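Local coordinates for protein probable transcriptional regulator (Rhodococcus jostii, PDB 3ON2) that probably binds DNA as a TetR-family transcriptional regulator, pairing a helix-turn-helix region with an all-helical ligand-pocket domain, at residues L71-A74 with L75-V79; E83-A86 with R87-F90; E106-A109 with L110-G113. All coordinates share one frame; numbering follows the deposited sequence.

Interaction 1: residues L71-A74 with L75-V79; sequences LTAA and LERAV
Ala73 and Arg77 are joined by a backbone bond in one turn of helix 56-81, the amide of Arg77 reaching Ala73 O at 3.0 Å. A water donates to Ala73 O and to Glu76 OE2, the water lying 3.1 Å from Glu76 OE2, so Ala73 O is gripped twice. The neighbouring i to i+4 bonds run from Leu75 N to Leu71 O, from Glu76 N to Thr72 O and from Ala78 N to Ala74 O.

In apolar packing, Leu71 CD1 lies 4.1 Å from Leu75 CG, while Leu75, in contact with Leu93 of helix 86-103, also lines the pocket that holds a polyether.

A methyl-to-carboxylate van der Waals contact brings Thr72 CG2, anti to its own amide nitrogen, to 3.5 Å from Glu76 OE1; the hydroxyl of Thr72 bonds instead to Ser131 of helix 122-144. In one of two modelled conformers, Arg77 folds back along the helix, and Ala73 O lies over one guanidinium face, offset toward the rim.

The chemistry is that of an amphipathic helix: the leucines face helices and ligand, whereas Glu76 and Arg77 keep their charges on the exposed side, where water helps to satisfy a backbone carbonyl.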
ATOM      1  N   LEU A  71       3.173  -2.224  -2.187  1.00 16.09           N
ATOM      2  CA  LEU A  71       2.636  -2.501  -0.852  1.00 15.98           C
ATOM      3  C   LEU A  71       2.679  -3.999  -0.559  1.00 16.26           C
ATOM      4  O   LEU A  71       3.084  -4.413   0.535  1.00 14.69           O
ATOM      5  CB  LEU A  71       1.197  -1.972  -0.694  1.00 16.22           C
ATOM      6  CG  LEU A  71       0.433  -2.389   0.582  1.00 16.12           C
ATOM      7  CD1 LEU A  71       1.151  -1.940   1.904  1.00 13.32           C
ATOM      8  CD2 LEU A  71      -0.986  -1.832   0.527  1.00 15.09           C
ATOM      9  N   THR A  72       2.258  -4.810  -1.531  1.00 16.60           N
ATOM     10  CA  THR A  72       2.370  -6.260  -1.381  1.00 17.56           C
ATOM     11  C   THR A  72       3.834  -6.686  -1.138  1.00 17.29           C
ATOM     12  O   THR A  72       4.120  -7.456  -0.224  1.00 17.84           O
ATOM     13  CB  THR A  72       1.779  -7.013  -2.600  1.00 18.09           C
ATOM     14  OG1 THR A  72       0.390  -6.700  -2.721  1.00 18.54           O
ATOM     15  CG2 THR A  72       1.945  -8.540  -2.437  1.00 19.75           C
ATOM     16  N   ALA A  73       4.756  -6.176  -1.952  1.00 16.87           N
ATOM     17  CA  ALA A  73       6.179  -6.424  -1.768  1.00 16.53           C
ATOM     18  C   ALA A  73       6.647  -6.098  -0.330  1.00 15.87           C
ATOM     19  O   ALA A  73       7.331  -6.909   0.293  1.00 15.71           O
ATOM     20  CB  ALA A  73       7.008  -5.636  -2.825  1.00 16.93           C
ATOM     21  N   ALA A  74       6.226  -4.951   0.208  1.00 14.86           N
ATOM     22  CA  ALA A  74       6.584  -4.521   1.555  1.00 14.74           C
ATOM     23  C   ALA A  74       6.030  -5.438   2.642  1.00 15.06           C
ATOM     24  O   ALA A  74       6.727  -5.753   3.621  1.00 15.38           O
ATOM     25  CB  ALA A  74       6.102  -3.071   1.799  1.00 14.23           C
ATOM     26  N   LEU A  75       4.785  -5.863   2.486  1.00 14.77           N
ATOM     27  CA  LEU A  75       4.202  -6.820   3.444  1.00 14.98           C
ATOM     28  C   LEU A  75       4.948  -8.176   3.391  1.00 14.97           C
ATOM     29  O   LEU A  75       5.254  -8.768   4.423  1.00 14.33           O
ATOM     30  CB  LEU A  75       2.697  -6.998   3.174  1.00 14.83           C
ATOM     31  CG  LEU A  75       1.843  -5.749   3.296  1.00 16.24           C
ATOM     32  CD1 LEU A  75       0.368  -6.011   2.879  1.00 16.80           C
ATOM     33  CD2 LEU A  75       1.951  -5.153   4.734  1.00 16.54           C
ATOM     34  N   GLU A  76       5.237  -8.664   2.190  1.00 15.60           N
ATOM     35  CA  GLU A  76       5.985  -9.947   2.050  1.00 17.27           C
ATOM     36  C   GLU A  76       7.386  -9.883   2.689  1.00 17.37           C
ATOM     37  O   GLU A  76       7.833 -10.845   3.333  1.00 18.15           O
ATOM     38  CB  GLU A  76       6.121 -10.344   0.586  1.00 18.20           C
ATOM     39  CG  GLU A  76       4.818 -10.730  -0.105  1.00 23.26           C
ATOM     40  CD  GLU A  76       4.987 -10.829  -1.624  1.00 29.96           C
ATOM     41  OE1 GLU A  76       4.057 -11.335  -2.290  1.00 33.65           O
ATOM     42  OE2 GLU A  76       6.052 -10.406  -2.160  1.00 33.13           O
ATOM     43  N   ARG A  77       8.078  -8.762   2.520  0.50 16.68           N
ATOM     44  CA  ARG A  77       9.366  -8.570   3.192  0.50 16.81           C
ATOM     45  C   ARG A  77       9.234  -8.536   4.715  0.50 16.84           C
ATOM     46  O   ARG A  77      10.075  -9.084   5.446  0.50 16.84           O
ATOM     47  CB  ARG A  77      10.053  -7.305   2.677  0.50 16.61           C
ATOM     48  CG  ARG A  77      10.486  -7.424   1.231  0.50 16.19           C
ATOM     49  CD  ARG A  77      11.435  -6.298   0.863  0.50 15.19           C
ATOM     50  NE  ARG A  77      10.795  -4.994   1.022  0.50 13.53           N
ATOM     51  CZ  ARG A  77      10.270  -4.301   0.021  0.50 14.11           C
ATOM     52  NH1 ARG A  77       9.699  -3.125   0.252  0.50 13.27           N
ATOM     53  NH2 ARG A  77      10.348  -4.776  -1.222  0.50 14.98           N
ATOM     54  N   ALA A  78       8.177  -7.899   5.194  1.00 17.06           N
ATOM     55  CA  ALA A  78       7.935  -7.846   6.619  1.00 17.61           C
ATOM     56  C   ALA A  78       7.781  -9.257   7.178  1.00 18.02           C
ATOM     57  O   ALA A  78       8.328  -9.573   8.231  1.00 17.98           O
ATOM     58  CB  ALA A  78       6.697  -7.007   6.920  1.00 17.62           C
ATOM     59  N   VAL A  79       7.009 -10.087   6.484  1.00 18.90           N
ATOM     60  CA  VAL A  79       6.844 -11.496   6.870  1.00 20.80           C
ATOM     61  C   VAL A  79       8.199 -12.257   6.855  1.00 21.88           C
ATOM     62  O   VAL A  79       8.574 -12.890   7.839  1.00 23.07           O
ATOM     63  CB  VAL A  79       5.730 -12.180   6.013  1.00 20.83           C
ATOM     64  CG1 VAL A  79       5.709 -13.703   6.210  1.00 21.25           C
ATOM     65  CG2 VAL A  79       4.371 -11.564   6.372  1.00 20.69           C
TER
HETATM   66  O   HOH W   1       8.641  -8.886  -1.490  1.00 39.27           O

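Interaction 2: residues E83-A86 with R87-F90; sequences ESHA and RARF
His85 and Ala88 meet where the loop after helix 56-81 turns into helix 86-103, with His85 at the N-cap position. The contact is CH-pi: Ala88 CB sits over one face of the imidazole, 3.7 Å from the centroid of the His85 ring. A chi1 of 68° places the ring between its own backbone nitrogen and carbonyl carbon, and this lays it against the first turn. On this same side Glu83 CB touches Ala88 CB. Separately, on the inner side, Ala86 CB approaches Phe90 CE1 at 4.2 Å.

Hydrogen bonds fix the ring's rotation. His85 NE2 donates to Glu83 OE1 at 3.0 Å; the oxygen is close to the ring plane and is met on its anti side, with the nitrogen tilted from the carboxylate plane. At the other ring nitrogen, a water lies 3.2 Å from His85 ND1 and accepts a hydrogen bond from Arg87 N, an amide of the first turn. The regular helical bonds begin with Arg89 N to His85 O and Phe90 N to Ala86 O, the latter 2.9 Å long.

A second water bridges Arg89 NE, from which it accepts, and Glu83 O, to which it probably donates, linking the extended arginine to the loop. Both arginines have their charge partners on other helices, Arg89 at Glu141 and Arg87 at Asp190.

Phe90 carries the contact inward, meeting Trp193 edge-to-face and packing on Ile138 and Ala142. With an alanine in its place, the Trp193 ring would probably lose its aromatic mate and a gap would open beside Ala86 CB.

Chemically, the helix start is held from two sides: a histidine-carboxylate pair and waters secure the exposed side, and Ala86 and Phe90 pack against the helices on the inner one.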
ATOM      1  N   GLU A  83      10.115 -13.558  12.683  1.00 23.47           N
ATOM      2  CA  GLU A  83       9.999 -14.950  13.101  1.00 25.33           C
ATOM      3  C   GLU A  83       8.831 -15.663  12.421  1.00 26.14           C
ATOM      4  O   GLU A  83       7.855 -15.031  12.005  1.00 25.00           O
ATOM      5  CB  GLU A  83       9.875 -15.009  14.615  1.00 25.66           C
ATOM      6  CG  GLU A  83      11.224 -14.828  15.306  1.00 28.76           C
ATOM      7  CD  GLU A  83      11.112 -14.451  16.765  1.00 32.71           C
ATOM      8  OE1 GLU A  83       9.984 -14.221  17.242  1.00 35.73           O
ATOM      9  OE2 GLU A  83      12.160 -14.382  17.439  1.00 35.50           O
ATOM     10  N   SER A  84       8.982 -16.981  12.282  1.00 27.86           N
ATOM     11  CA  SER A  84       7.986 -17.859  11.667  1.00 29.47           C
ATOM     12  C   SER A  84       7.010 -18.345  12.709  1.00 29.44           C
ATOM     13  O   SER A  84       6.917 -19.558  12.964  1.00 31.04           O
ATOM     14  CB  SER A  84       8.646 -19.104  11.064  1.00 29.81           C
ATOM     15  OG  SER A  84       9.459 -18.757   9.966  1.00 33.94           O
ATOM     16  N   HIS A  85       6.314 -17.417  13.346  1.00 28.12           N
ATOM     17  CA  HIS A  85       5.168 -17.760  14.153  1.00 27.55           C
ATOM     18  C   HIS A  85       4.137 -16.642  13.995  1.00 26.08           C
ATOM     19  O   HIS A  85       4.502 -15.499  13.730  1.00 24.80           O
ATOM     20  CB  HIS A  85       5.549 -18.097  15.612  1.00 28.44           C
ATOM     21  CG  HIS A  85       6.054 -16.939  16.412  1.00 30.80           C
ATOM     22  ND1 HIS A  85       5.224 -16.130  17.158  1.00 33.72           N
ATOM     23  CD2 HIS A  85       7.312 -16.490  16.638  1.00 33.71           C
ATOM     24  CE1 HIS A  85       5.941 -15.208  17.780  1.00 33.66           C
ATOM     25  NE2 HIS A  85       7.213 -15.405  17.480  1.00 34.41           N
ATOM     26  N   ALA A  86       2.858 -17.003  14.111  1.00 24.55           N
ATOM     27  CA  ALA A  86       1.752 -16.103  13.772  1.00 24.06           C
ATOM     28  C   ALA A  86       1.788 -14.773  14.517  1.00 23.66           C
ATOM     29  O   ALA A  86       1.602 -13.720  13.897  1.00 23.60           O
ATOM     30  CB  ALA A  86       0.390 -16.799  13.948  1.00 23.84           C
ATOM     31  N   ARG A  87       2.034 -14.799  15.825  1.00 23.24           N
ATOM     32  CA  ARG A  87       2.006 -13.550  16.592  1.00 22.84           C
ATOM     33  C   ARG A  87       3.014 -12.538  16.052  1.00 21.83           C
ATOM     34  O   ARG A  87       2.694 -11.353  15.921  1.00 21.83           O
ATOM     35  CB  ARG A  87       2.194 -13.767  18.103  1.00 23.40           C
ATOM     36  CG  ARG A  87       2.123 -12.466  18.836  1.00 25.39           C
ATOM     37  CD  ARG A  87       2.062 -12.559  20.333  1.00 29.32           C
ATOM     38  NE  ARG A  87       1.590 -11.274  20.856  1.00 31.85           N
ATOM     39  CZ  ARG A  87       1.307 -11.034  22.140  1.00 33.95           C
ATOM     40  NH1 ARG A  87       1.437 -12.009  23.043  1.00 34.34           N
ATOM     41  NH2 ARG A  87       0.883  -9.826  22.517  1.00 33.77           N
ATOM     42  N   ALA A  88       4.213 -13.017  15.714  1.00 21.20           N
ATOM     43  CA  ALA A  88       5.275 -12.184  15.098  1.00 20.14           C
ATOM     44  C   ALA A  88       4.903 -11.661  13.709  1.00 20.07           C
ATOM     45  O   ALA A  88       5.185 -10.509  13.381  1.00 19.44           O
ATOM     46  CB  ALA A  88       6.581 -12.939  15.033  1.00 18.91           C
ATOM     47  N   ARG A  89       4.273 -12.514  12.906  1.00 19.83           N
ATOM     48  CA  ARG A  89       3.869 -12.121  11.563  1.00 19.87           C
ATOM     49  C   ARG A  89       2.781 -11.068  11.595  1.00 18.92           C
ATOM     50  O   ARG A  89       2.802 -10.149  10.786  1.00 18.94           O
ATOM     51  CB  ARG A  89       3.346 -13.319  10.777  1.00 20.17           C
ATOM     52  CG  ARG A  89       4.429 -14.269  10.401  1.00 23.66           C
ATOM     53  CD  ARG A  89       3.877 -15.456   9.643  1.00 28.46           C
ATOM     54  NE  ARG A  89       4.998 -16.223   9.132  1.00 33.25           N
ATOM     55  CZ  ARG A  89       4.947 -17.060   8.103  1.00 35.58           C
ATOM     56  NH1 ARG A  89       3.811 -17.273   7.435  1.00 36.47           N
ATOM     57  NH2 ARG A  89       6.048 -17.687   7.753  1.00 37.29           N
ATOM     58  N   PHE A  90       1.803 -11.237  12.487  1.00 18.18           N
ATOM     59  CA  PHE A  90       0.709 -10.259  12.626  1.00 17.80           C
ATOM     60  C   PHE A  90       1.282  -8.914  13.012  1.00 17.16           C
ATOM     61  O   PHE A  90       0.936  -7.903  12.418  1.00 17.07           O
ATOM     62  CB  PHE A  90      -0.301 -10.689  13.698  1.00 17.71           C
ATOM     63  CG  PHE A  90      -1.296 -11.748  13.255  1.00 19.31           C
ATOM     64  CD1 PHE A  90      -0.939 -12.773  12.379  1.00 19.49           C
ATOM     65  CD2 PHE A  90      -2.580 -11.751  13.789  1.00 21.05           C
ATOM     66  CE1 PHE A  90      -1.853 -13.763  12.029  1.00 21.02           C
ATOM     67  CE2 PHE A  90      -3.506 -12.741  13.436  1.00 22.34           C
ATOM     68  CZ  PHE A  90      -3.144 -13.739  12.546  1.00 21.02           C
TER
HETATM   69  O   HOH W   2       7.419 -15.241   9.227  1.00 36.73           O
HETATM   70  O   HOH W   3       2.364 -17.378  17.615  1.00 34.35           O

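Interaction 3: residues E106-A109 with L110-G113; sequences ELLA and LMYG
Leu107 O receives the amide of Met111 at 2.8 Å, the shortest sound polar bond in this part of helix 105-115. Three companions repeat the i to i+4 pattern: Leu110 N to Glu106 O, Tyr112 N to Leu108 O, and Gly113 N to Ala109 O at 2.9 Å.

Over this backbone the side chains pair at the same spacing. Leu108 stands with CG anti to the amide nitrogen (chi1 -168°), which swings its branches forward along the helix to the tyrosine. Its CG lies 3.6 Å from Tyr112 CE2, and its CD1 reaches on to Tyr112 OH at the same separation, so that one leucine follows the far part of the ring from carbon to hydroxyl.

Residue 111 is a selenomethionine. In one of two conformers of Leu107, Met111 SE rests 3.9 Å from Leu107 CG. A bend at chi3 (60°) turns the methyl back toward the other leucine, where Met111 CE lies 3.8 Å from Leu108 CD1. Leu108 therefore touches Tyr112 and the selenomethionine methyl with the same branch, tying two neighbouring positions of the following turn together. The tyrosine hydroxyl is satisfied beyond this helix, by a hydrogen bond with Tyr97 OH. The Tyr112 ring meets His165 edge-to-face, and Tyr112 itself belongs to the polyether pocket.

The short helix packs against helices 13-28, 56-81 and 86-103. At its start, the amides of Glu106 and Leu107 bond to the carboxylate of Glu26 on helix 13-28, while Leu110 packs on Leu25 of that helix and on Leu63 of helix 56-81. Met111 lies against Phe68 and Leu71 of helix 56-81, and Leu108 faces Tyr97 and Ala101 of helix 86-103.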
ATOM      1  N   GLU A 106       0.207  10.404  -0.347  1.00 16.72           N
ATOM      2  CA  GLU A 106      -0.538  10.755  -1.578  1.00 17.19           C
ATOM      3  C   GLU A 106      -0.694   9.540  -2.518  1.00 15.86           C
ATOM      4  O   GLU A 106      -1.729   9.383  -3.165  1.00 16.08           O
ATOM      5  CB  GLU A 106       0.100  11.934  -2.331  1.00 17.24           C
ATOM      6  CG  GLU A 106       0.110  13.259  -1.569  1.00 22.56           C
ATOM      7  CD  GLU A 106      -1.285  13.823  -1.346  1.00 29.12           C
ATOM      8  OE1 GLU A 106      -2.250  13.355  -1.977  1.00 34.24           O
ATOM      9  OE2 GLU A 106      -1.432  14.745  -0.528  1.00 35.14           O
ATOM     10  N   LEU A 107       0.320   8.681  -2.593  0.50 15.24           N
ATOM     11  CA  LEU A 107       0.191   7.483  -3.432  0.50 14.50           C
ATOM     12  C   LEU A 107      -0.896   6.558  -2.880  0.50 14.70           C
ATOM     13  O   LEU A 107      -1.724   6.050  -3.628  0.50 14.11           O
ATOM     14  CB  LEU A 107       1.510   6.733  -3.572  0.50 13.39           C
ATOM     15  CG  LEU A 107       1.380   5.439  -4.388  0.50 12.49           C
ATOM     16  CD1 LEU A 107       1.181   5.739  -5.880  0.50  7.45           C
ATOM     17  CD2 LEU A 107       2.600   4.538  -4.150  0.50 10.63           C
ATOM     18  N   LEU A 108      -0.914   6.382  -1.561  1.00 15.06           N
ATOM     19  CA  LEU A 108      -1.908   5.525  -0.952  1.00 15.35           C
ATOM     20  C   LEU A 108      -3.349   6.049  -1.165  1.00 15.72           C
ATOM     21  O   LEU A 108      -4.264   5.262  -1.520  1.00 15.17           O
ATOM     22  CB  LEU A 108      -1.578   5.316   0.538  1.00 15.92           C
ATOM     23  CG  LEU A 108      -2.372   4.222   1.249  1.00 17.05           C
ATOM     24  CD1 LEU A 108      -1.804   2.839   0.959  1.00 16.06           C
ATOM     25  CD2 LEU A 108      -2.455   4.501   2.748  1.00 17.27           C
ATOM     26  N   ALA A 109      -3.555   7.362  -0.979  1.00 16.10           N
ATOM     27  CA  ALA A 109      -4.850   7.982  -1.335  1.00 16.72           C
ATOM     28  C   ALA A 109      -5.247   7.685  -2.792  1.00 16.89           C
ATOM     29  O   ALA A 109      -6.417   7.328  -3.064  1.00 17.52           O
ATOM     30  CB  ALA A 109      -4.819   9.469  -1.087  1.00 17.07           C
ATOM     31  N   LEU A 110      -4.293   7.824  -3.723  1.00 16.76           N
ATOM     32  CA  LEU A 110      -4.551   7.529  -5.129  1.00 16.86           C
ATOM     33  C   LEU A 110      -4.909   6.045  -5.336  1.00 17.30           C
ATOM     34  O   LEU A 110      -5.870   5.721  -6.040  1.00 17.26           O
ATOM     35  CB  LEU A 110      -3.373   7.959  -6.019  1.00 17.35           C
ATOM     36  CG  LEU A 110      -3.466   7.604  -7.518  1.00 19.91           C
ATOM     37  CD1 LEU A 110      -4.629   8.304  -8.230  1.00 20.94           C
ATOM     38  CD2 LEU A 110      -2.151   7.959  -8.225  1.00 23.00           C
HETATM   39  N   MSE A 111      -4.133   5.157  -4.721  1.00 17.20           N
HETATM   40  CA  MSE A 111      -4.350   3.714  -4.803  1.00 17.66           C
HETATM   41  C   MSE A 111      -5.786   3.359  -4.449  1.00 18.18           C
HETATM   42  O   MSE A 111      -6.467   2.719  -5.238  1.00 18.52           O
HETATM   43  CB  MSE A 111      -3.407   2.983  -3.857  1.00 16.99           C
HETATM   44  CG  MSE A 111      -1.988   2.894  -4.378  1.00 19.21           C
HETATM   45 SE   MSE A 111      -0.728   2.513  -2.941  1.00 22.31          SE
HETATM   46  CE  MSE A 111      -1.361   0.781  -2.239  1.00 17.55           C
ATOM     47  N   TYR A 112      -6.239   3.799  -3.273  1.00 18.83           N
ATOM     48  CA  TYR A 112      -7.587   3.503  -2.802  1.00 19.34           C
ATOM     49  C   TYR A 112      -8.704   4.214  -3.581  1.00 20.09           C
ATOM     50  O   TYR A 112      -9.739   3.616  -3.837  1.00 20.52           O
ATOM     51  CB  TYR A 112      -7.699   3.775  -1.297  1.00 19.84           C
ATOM     52  CG  TYR A 112      -6.810   2.888  -0.450  1.00 19.14           C
ATOM     53  CD1 TYR A 112      -6.449   1.631  -0.878  1.00 20.28           C
ATOM     54  CD2 TYR A 112      -6.350   3.310   0.791  1.00 20.60           C
ATOM     55  CE1 TYR A 112      -5.646   0.819  -0.099  1.00 20.18           C
ATOM     56  CE2 TYR A 112      -5.563   2.509   1.572  1.00 19.53           C
ATOM     57  CZ  TYR A 112      -5.197   1.263   1.120  1.00 19.28           C
ATOM     58  OH  TYR A 112      -4.396   0.446   1.894  1.00 15.47           O
ATOM     59  N   GLY A 113      -8.475   5.465  -3.971  1.00 20.60           N
ATOM     60  CA  GLY A 113      -9.450   6.247  -4.731  1.00 21.51           C
ATOM     61  C   GLY A 113      -9.648   5.665  -6.118  1.00 22.40           C
ATOM     62  O   GLY A 113     -10.763   5.631  -6.632  1.00 23.13           O
TER

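In the fold
The three contacts come in series along the chain, on the consecutive helices 56-81, 86-103 and 105-115. Interactions 1 and 2 have centres 14 Å apart and touch where Val79 CG1 packs on Arg89 NE at 3.9 Å. Interactions 1 and 3, with centres 18 Å apart, meet through Leu71 CD2 and Met111 CE, whereas the nearest atoms of interactions 2 and 3 remain about 14 Å apart. Helix 56-81 thus forms the link between an outer helix start and the short helix beside helix 13-28. Residues of interactions 1 and 3 line a polyether pocket, with Phe90 merely close to a polyether; probably from the crystallisation liquor, it may still mark a TetR-like ligand pocket.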